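PDB 3IQD: octopine dehydrogenase from Pecten maximus, which catalyses the NADH-dependent reductive condensation of L-arginine with pyruvate to D-octopine, and the reverse oxidation. Local coordinates for residues V86-P91 and A110-L115. Residues are numbered along the deposited sequence; the frame is centred on the assembly and turned at random.
Sequences VILTVP and ALIVGL. With NAI (1,4-dihydronicotinamide adenine dinucleotide), chain B.
T89 and L115 meet where two parallel strands end: T89 OG1 donates to L115 O at 2.8 Å, arriving in the carbonyl plane on a lone pair, with a C=O...OG1 angle of 140°. OG1 lies anti to its own carbonyl carbon (chi1 -60°), which turns the hydroxyl across to the adjoining segment 110-115. Behind this bond, four backbone hydrogen bonds zip 86-88 to 111-115; V113 is gripped through both its N and its O, V113 N to V86 O being 2.7 Å and L88 N to V113 O 2.8 Å. The strand axes run 16° apart, which confirms the parallel pairing. On the face bearing I87 and V113, the isoleucine divides its branches: CG1 lies beside V113 CB at 3.9 Å, while CG2, anti to the backbone N, reaches L115 CB at 3.7 Å. L187 of helix 180-188 packs on I87 from outside the pair, whereas H95 and M102 of helix 95-102 touch L88. This is a beta-alpha-beta unit of the Rossmann-type dinucleotide-binding domain, and the chain leaving T89 brings P91 CD to 3.4 Å from NAI O5B. A valine in place of T89 would probably leave L115 O without its hydroxyl mate and loosen the join between the strand ends. The contact is thus a polar backbone ladder sealed among buried, mostly apolar side chains, with one added hydroxyl bond at the strand ends, close to the NADH-binding G13.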
# COMPACT_ATOMS: atom_id res chain seq x y z
N VAL A 86 12.94 7.70 6.16
CA VAL A 86 11.97 8.53 5.44
C VAL A 86 10.76 7.65 5.17
O VAL A 86 10.85 6.66 4.44
CB VAL A 86 12.54 9.06 4.10
CG1 VAL A 86 11.52 9.95 3.41
CG2 VAL A 86 13.85 9.83 4.32
N ILE A 87 9.64 8.01 5.79
CA ILE A 87 8.43 7.21 5.72
C ILE A 87 7.35 7.95 4.93
O ILE A 87 6.95 9.06 5.29
CB ILE A 87 7.90 6.85 7.14
CG1 ILE A 87 9.01 6.22 7.99
CG2 ILE A 87 6.70 5.92 7.04
CD1 ILE A 87 8.59 5.81 9.41
N LEU A 88 6.91 7.33 3.84
CA LEU A 88 5.85 7.90 3.01
C LEU A 88 4.50 7.31 3.41
O LEU A 88 4.24 6.13 3.16
CB LEU A 88 6.11 7.64 1.52
CG LEU A 88 7.14 8.48 0.76
CD1 LEU A 88 8.56 8.15 1.20
CD2 LEU A 88 7.00 8.28 -0.74
N THR A 89 3.67 8.13 4.04
CA THR A 89 2.31 7.71 4.39
C THR A 89 1.29 8.62 3.71
O THR A 89 0.78 9.58 4.30
CB THR A 89 2.11 7.62 5.91
OG1 THR A 89 3.03 6.66 6.43
CG2 THR A 89 0.72 7.14 6.25
N VAL A 90 1.04 8.31 2.44
CA VAL A 90 0.14 9.08 1.58
C VAL A 90 -0.45 8.14 0.53
O VAL A 90 0.16 7.11 0.23
CB VAL A 90 0.88 10.21 0.81
CG1 VAL A 90 0.98 11.47 1.64
CG2 VAL A 90 2.26 9.75 0.31
N PRO A 91 -1.63 8.48 -0.02
CA PRO A 91 -2.12 7.77 -1.21
C PRO A 91 -1.02 7.69 -2.28
O PRO A 91 -0.32 8.67 -2.53
CB PRO A 91 -3.27 8.65 -1.69
CG PRO A 91 -3.76 9.34 -0.46
CD PRO A 91 -2.58 9.51 0.44
N ALA A 110 20.03 6.36 4.19
CA ALA A 110 18.60 6.49 4.48
C ALA A 110 17.82 5.19 4.24
O ALA A 110 18.07 4.47 3.27
CB ALA A 110 17.98 7.63 3.70
N LEU A 111 16.90 4.90 5.15
CA LEU A 111 15.94 3.83 4.96
C LEU A 111 14.67 4.46 4.45
O LEU A 111 14.05 5.26 5.14
CB LEU A 111 15.67 3.12 6.29
CG LEU A 111 14.60 2.04 6.31
CD1 LEU A 111 15.07 0.78 5.58
CD2 LEU A 111 14.22 1.72 7.74
N ILE A 112 14.28 4.09 3.23
CA ILE A 112 13.10 4.67 2.60
C ILE A 112 11.90 3.73 2.71
O ILE A 112 11.89 2.64 2.12
CB ILE A 112 13.40 5.16 1.16
CG1 ILE A 112 14.46 6.27 1.23
CG2 ILE A 112 12.13 5.65 0.48
CD1 ILE A 112 14.99 6.75 -0.09
N VAL A 113 10.90 4.16 3.47
CA VAL A 113 9.80 3.30 3.90
C VAL A 113 8.48 3.68 3.22
O VAL A 113 8.13 4.86 3.12
CB VAL A 113 9.62 3.34 5.45
CG1 VAL A 113 8.53 2.39 5.90
CG2 VAL A 113 10.92 2.98 6.14
N GLY A 114 7.77 2.66 2.73
CA GLY A 114 6.44 2.83 2.17
C GLY A 114 5.40 2.29 3.14
O GLY A 114 5.29 1.08 3.33
N LEU A 115 4.64 3.19 3.76
CA LEU A 115 3.71 2.80 4.81
C LEU A 115 2.31 3.37 4.55
O LEU A 115 1.95 4.41 5.10
CB LEU A 115 4.23 3.26 6.18
CG LEU A 115 3.64 2.69 7.46
CD1 LEU A 115 4.25 1.35 7.77
CD2 LEU A 115 3.84 3.63 8.62
PA NAI B . -5.33 10.29 3.41
O1A NAI B . -6.41 10.25 2.39
O2A NAI B . -5.83 10.71 4.74
O5B NAI B . -4.18 11.28 2.90
C5B NAI B . -4.46 12.57 2.42
C4B NAI B . -3.11 13.20 2.13
O4B NAI B . -2.71 12.93 0.80
C3B NAI B . -3.11 14.71 2.27
O3B NAI B . -2.86 15.09 3.59
C2B NAI B . -1.98 15.10 1.35
O2B NAI B . -0.76 15.12 2.06
C1B NAI B . -1.96 14.01 0.29
N9A NAI B . -2.60 14.52 -0.95
C8A NAI B . -3.94 14.56 -1.24
N7A NAI B . -4.10 15.12 -2.47
C5A NAI B . -2.88 15.44 -2.96
C6A NAI B . -2.48 16.02 -4.16
N6A NAI B . -3.31 16.01 -5.19
N1A NAI B . -1.13 16.24 -4.39
C2A NAI B . -0.19 15.86 -3.44
N3A NAI B . -0.60 15.28 -2.25
C4A NAI B . -1.93 15.07 -2.01
O3 NAI B . -4.59 8.87 3.49
PN NAI B . -4.44 8.04 4.86
O1N NAI B . -5.77 7.90 5.48
O2N NAI B . -3.32 8.58 5.68
O5D NAI B . -4.01 6.61 4.27
C5D NAI B . -2.75 6.44 3.65
C4D NAI B . -2.78 5.18 2.79
O4D NAI B . -3.03 4.06 3.61
C3D NAI B . -3.89 5.25 1.75
O3D NAI B . -3.37 4.81 0.52
C2D NAI B . -4.95 4.28 2.24
O2D NAI B . -5.51 3.57 1.16
C1D NAI B . -4.20 3.37 3.20
N1N NAI B . -4.99 2.94 4.37
C2N NAI B . -5.76 3.82 5.11
C3N NAI B . -6.49 3.37 6.22
C7N NAI B . -6.92 4.35 7.28
O7N NAI B . -6.74 5.73 7.09
N7N NAI B . -7.45 3.87 8.40
C4N NAI B . -6.45 2.02 6.56
C5N NAI B . -5.67 1.13 5.82
C6N NAI B . -4.94 1.61 4.73